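Local structure of NO-binding heme-dependent sensor protein (Shewanella oneidensis, 4U9B) at residues M96-V101 / P116-Q121. The protein binds heme and probably acts as a gas sensor of the H-NOX family that responds to nitric oxide. Numbering follows the deposited sequence.
Sequences MGIHDV and PHINGQ. With HEM (protoporphyrin IX containing Fe), chain B; PO4 (phosphate ion), chain E.
The imidazole ring of H99 carries N119 OD1 over one face, 3.3 Å above the ring plane and displaced toward the rim. Ring and amide planes are turned 42° apart. N119 OD1 is not hydrogen-bonded to H99 NE2, because the N-H points elsewhere. The NE2-H bond is directed instead to the phosphate at the ring edge, where NE2 donates to PO4 O1 at 3.1 Å. N119 ND2 and H117 ND1 both donate to PO4 O2, which sits at the edge of the H117 ring, near its plane. This ion, probably from the crystallisation liquor, thus bridges helix and strand. ND1 of the H99 ring donates to D100 OD1, which lies tilted from the ring plane and is met from above the carboxylate plane. With CG of H99 anti to the backbone N (chi1 -176°), CD2 comes 3.0 Å from I118 O. M96 is bent at chi2 and chi3, which brings SD and CE over the backbone of G120. Its CE lies 3.3 Å from G120 O. On the heme side, the CG2 branches of I98 and I118 touch at 3.7 Å. The CD1 ends of their CG1 branches reach the heme: I98 CD1 lies 3.6 Å from HEM CAB and I118 CD1 3.7 Å from HEM CHB. I98 also touches the bound nitric oxide. I118 packs on L130 and Y132 of the neighbouring strand. M96 and the start of helix 98-109 pack on edge strand 117-122 of the antiparallel sheet, and I98, P116 and I118 form part of the H-NOX heme pocket.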
loop_
_atom_site.group_PDB
_atom_site.type_symbol
_atom_site.label_atom_id
_atom_site.label_comp_id
_atom_site.label_asym_id
_atom_site.label_seq_id
_atom_site.Cartn_x
_atom_site.Cartn_y
_atom_site.Cartn_z
ATOM N N MET A 96 2.279 -13.928 -5.369
ATOM C CA MET A 96 3.509 -14.509 -5.887
ATOM C C MET A 96 3.995 -13.762 -7.127
ATOM O O MET A 96 5.136 -13.938 -7.556
ATOM C CB MET A 96 3.295 -15.990 -6.205
ATOM C CG MET A 96 3.051 -16.844 -4.971
ATOM S SD MET A 96 4.454 -16.845 -3.836
ATOM C CE MET A 96 5.670 -17.725 -4.815
ATOM N N GLY A 97 3.129 -12.923 -7.687
ATOM C CA GLY A 97 3.460 -12.153 -8.874
ATOM C C GLY A 97 3.841 -10.711 -8.600
ATOM O O GLY A 97 4.105 -9.955 -9.536
ATOM N N ILE A 98 3.871 -10.314 -7.331
ATOM C CA ILE A 98 4.249 -8.946 -6.988
ATOM C C ILE A 98 5.682 -8.677 -7.442
ATOM O O ILE A 98 5.969 -7.637 -8.036
ATOM C CB ILE A 98 4.127 -8.670 -5.467
ATOM C CG1 ILE A 98 2.666 -8.783 -5.016
ATOM C CG2 ILE A 98 4.665 -7.277 -5.127
ATOM C CD1 ILE A 98 2.473 -8.725 -3.503
ATOM N N HIS A 99 6.572 -9.625 -7.172
ATOM C CA HIS A 99 7.993 -9.448 -7.450
ATOM C C HIS A 99 8.280 -9.396 -8.946
ATOM O O HIS A 99 9.028 -8.540 -9.413
ATOM C CB HIS A 99 8.803 -10.578 -6.811
ATOM C CG HIS A 99 10.282 -10.427 -6.974
ATOM N ND1 HIS A 99 11.032 -11.254 -7.782
ATOM C CD2 HIS A 99 11.152 -9.539 -6.436
ATOM C CE1 HIS A 99 12.299 -10.886 -7.732
ATOM N NE2 HIS A 99 12.400 -9.847 -6.922
ATOM N N ASP A 100 7.682 -10.322 -9.688
ATOM C CA ASP A 100 7.924 -10.435 -11.121
ATOM C C ASP A 100 7.014 -9.515 -11.922
ATOM O O ASP A 100 7.472 -8.587 -12.592
ATOM C CB ASP A 100 7.717 -11.880 -11.588
ATOM C CG ASP A 100 8.738 -12.838 -11.008
ATOM O OD1 ASP A 100 9.801 -12.372 -10.547
ATOM O OD2 ASP A 100 8.478 -14.061 -11.025
ATOM N N VAL A 101 5.716 -9.780 -11.834
ATOM C CA VAL A 101 4.736 -9.167 -12.718
ATOM C C VAL A 101 4.421 -7.717 -12.348
ATOM O O VAL A 101 4.542 -6.831 -13.189
ATOM C CB VAL A 101 3.435 -9.992 -12.730
ATOM C CG1 VAL A 101 2.409 -9.391 -13.679
ATOM C CG2 VAL A 101 3.740 -11.426 -13.131
ATOM N N PRO A 116 8.774 -1.186 -3.138
ATOM C CA PRO A 116 9.413 -1.953 -2.070
ATOM C C PRO A 116 10.071 -3.212 -2.608
ATOM O O PRO A 116 9.735 -3.659 -3.705
ATOM C CB PRO A 116 8.248 -2.299 -1.148
ATOM C CG PRO A 116 7.076 -2.370 -2.056
ATOM C CD PRO A 116 7.306 -1.287 -3.079
ATOM N N HIS A 117 11.002 -3.767 -1.842
ATOM C CA HIS A 117 11.532 -5.087 -2.135
ATOM C C HIS A 117 10.583 -6.119 -1.554
ATOM O O HIS A 117 10.430 -6.214 -0.336
ATOM C CB HIS A 117 12.939 -5.253 -1.560
ATOM C CG HIS A 117 13.963 -4.382 -2.218
ATOM N ND1 HIS A 117 14.561 -4.713 -3.416
ATOM C CD2 HIS A 117 14.492 -3.191 -1.851
ATOM C CE1 HIS A 117 15.414 -3.764 -3.755
ATOM N NE2 HIS A 117 15.392 -2.830 -2.823
ATOM N N ILE A 118 9.934 -6.873 -2.434
ATOM C CA ILE A 118 8.977 -7.883 -2.019
ATOM C C ILE A 118 9.305 -9.202 -2.707
ATOM O O ILE A 118 9.469 -9.254 -3.925
ATOM C CB ILE A 118 7.524 -7.438 -2.320
ATOM C CG1 ILE A 118 7.112 -6.349 -1.320
ATOM C CG2 ILE A 118 6.559 -8.623 -2.245
ATOM C CD1 ILE A 118 5.717 -5.785 -1.517
ATOM N N ASN A 119 9.417 -10.255 -1.905
ATOM C CA ASN A 119 9.709 -11.593 -2.398
ATOM C C ASN A 119 8.802 -12.603 -1.718
ATOM O O ASN A 119 8.667 -12.598 -0.496
ATOM C CB ASN A 119 11.175 -11.956 -2.150
ATOM C CG ASN A 119 12.135 -11.103 -2.956
ATOM O OD1 ASN A 119 12.578 -11.497 -4.037
ATOM N ND2 ASN A 119 12.468 -9.929 -2.431
ATOM N N GLY A 120 8.189 -13.468 -2.519
ATOM C CA GLY A 120 7.234 -14.435 -2.013
ATOM C C GLY A 120 7.676 -15.866 -2.229
ATOM O O GLY A 120 8.211 -16.212 -3.282
ATOM N N GLN A 121 7.458 -16.692 -1.213
ATOM C CA GLN A 121 7.643 -18.133 -1.321
ATOM C C GLN A 121 6.332 -18.828 -0.989
ATOM O O GLN A 121 5.732 -18.567 0.054
ATOM C CB GLN A 121 8.755 -18.621 -0.387
ATOM C CG GLN A 121 10.148 -18.168 -0.790
ATOM C CD GLN A 121 10.561 -18.692 -2.154
ATOM O OE1 GLN A 121 10.159 -19.783 -2.560
ATOM N NE2 GLN A 121 11.360 -17.911 -2.874
HETATM C CHA HEM B . 3.831 1.098 -3.894
HETATM C CHB HEM B . 3.031 -3.264 -1.956
HETATM C CHC HEM B . -0.120 -4.295 -5.463
HETATM C CHD HEM B . 1.586 -0.501 -7.956
HETATM C C1A HEM B . 3.732 0.076 -2.982
HETATM C C2A HEM B . 4.012 0.160 -1.563
HETATM C C3A HEM B . 3.785 -1.048 -1.037
HETATM C C4A HEM B . 3.358 -1.934 -2.095
HETATM C CMA HEM B . 3.939 -1.458 0.438
HETATM C CAA HEM B . 4.485 1.417 -0.796
HETATM C CBA HEM B . 5.923 1.781 -1.174
HETATM C CGA HEM B . 6.959 1.064 -0.336
HETATM O O1A HEM B . 8.177 1.319 -0.552
HETATM O O2A HEM B . 6.598 0.242 0.548
HETATM C C1B HEM B . 2.069 -3.909 -2.694
HETATM C C2B HEM B . 1.413 -5.146 -2.335
HETATM C C3B HEM B . 0.542 -5.446 -3.317
HETATM C C4B HEM B . 0.616 -4.384 -4.304
HETATM C CMB HEM B . 1.759 -5.920 -1.042
HETATM C CAB HEM B . -0.436 -6.637 -3.460
HETATM C CBB HEM B . -0.842 -7.391 -2.435
HETATM C C1C HEM B . 0.067 -3.357 -6.458
HETATM C C2C HEM B . -0.657 -3.299 -7.707
HETATM C C3C HEM B . -0.197 -2.265 -8.423
HETATM C C4C HEM B . 0.841 -1.616 -7.633
HETATM C CMC HEM B . -1.765 -4.289 -8.122
HETATM C CAC HEM B . -0.746 -1.885 -9.823
HETATM C CBC HEM B . -0.134 -1.024 -10.644
HETATM C C1D HEM B . 2.253 0.317 -7.071
HETATM C C2D HEM B . 2.656 1.672 -7.364
HETATM C C3D HEM B . 3.354 2.170 -6.100
HETATM C C4D HEM B . 3.310 1.069 -5.168
HETATM C CMD HEM B . 2.421 2.459 -8.668
HETATM C CAD HEM B . 3.975 3.556 -5.860
HETATM C CBD HEM B . 5.442 3.558 -6.282
HETATM C CGD HEM B . 6.016 4.925 -6.024
HETATM O O1D HEM B . 5.422 5.663 -5.201
HETATM O O2D HEM B . 7.063 5.279 -6.632
HETATM N NA HEM B . 3.327 -1.217 -3.272
HETATM N NB HEM B . 1.561 -3.469 -3.894
HETATM N NC HEM B . 0.974 -2.314 -6.447
HETATM N ND HEM B . 2.654 -0.002 -5.773
HETATM FE FE HEM B . 2.296 -1.838 -4.928
HETATM P P PO4 E . 15.013 -7.904 -5.007
HETATM O O1 PO4 E . 14.303 -7.544 -6.290
HETATM O O2 PO4 E . 14.082 -7.683 -3.839
HETATM O O3 PO4 E . 15.429 -9.356 -5.053
HETATM O O4 PO4 E . 16.236 -7.033 -4.848
#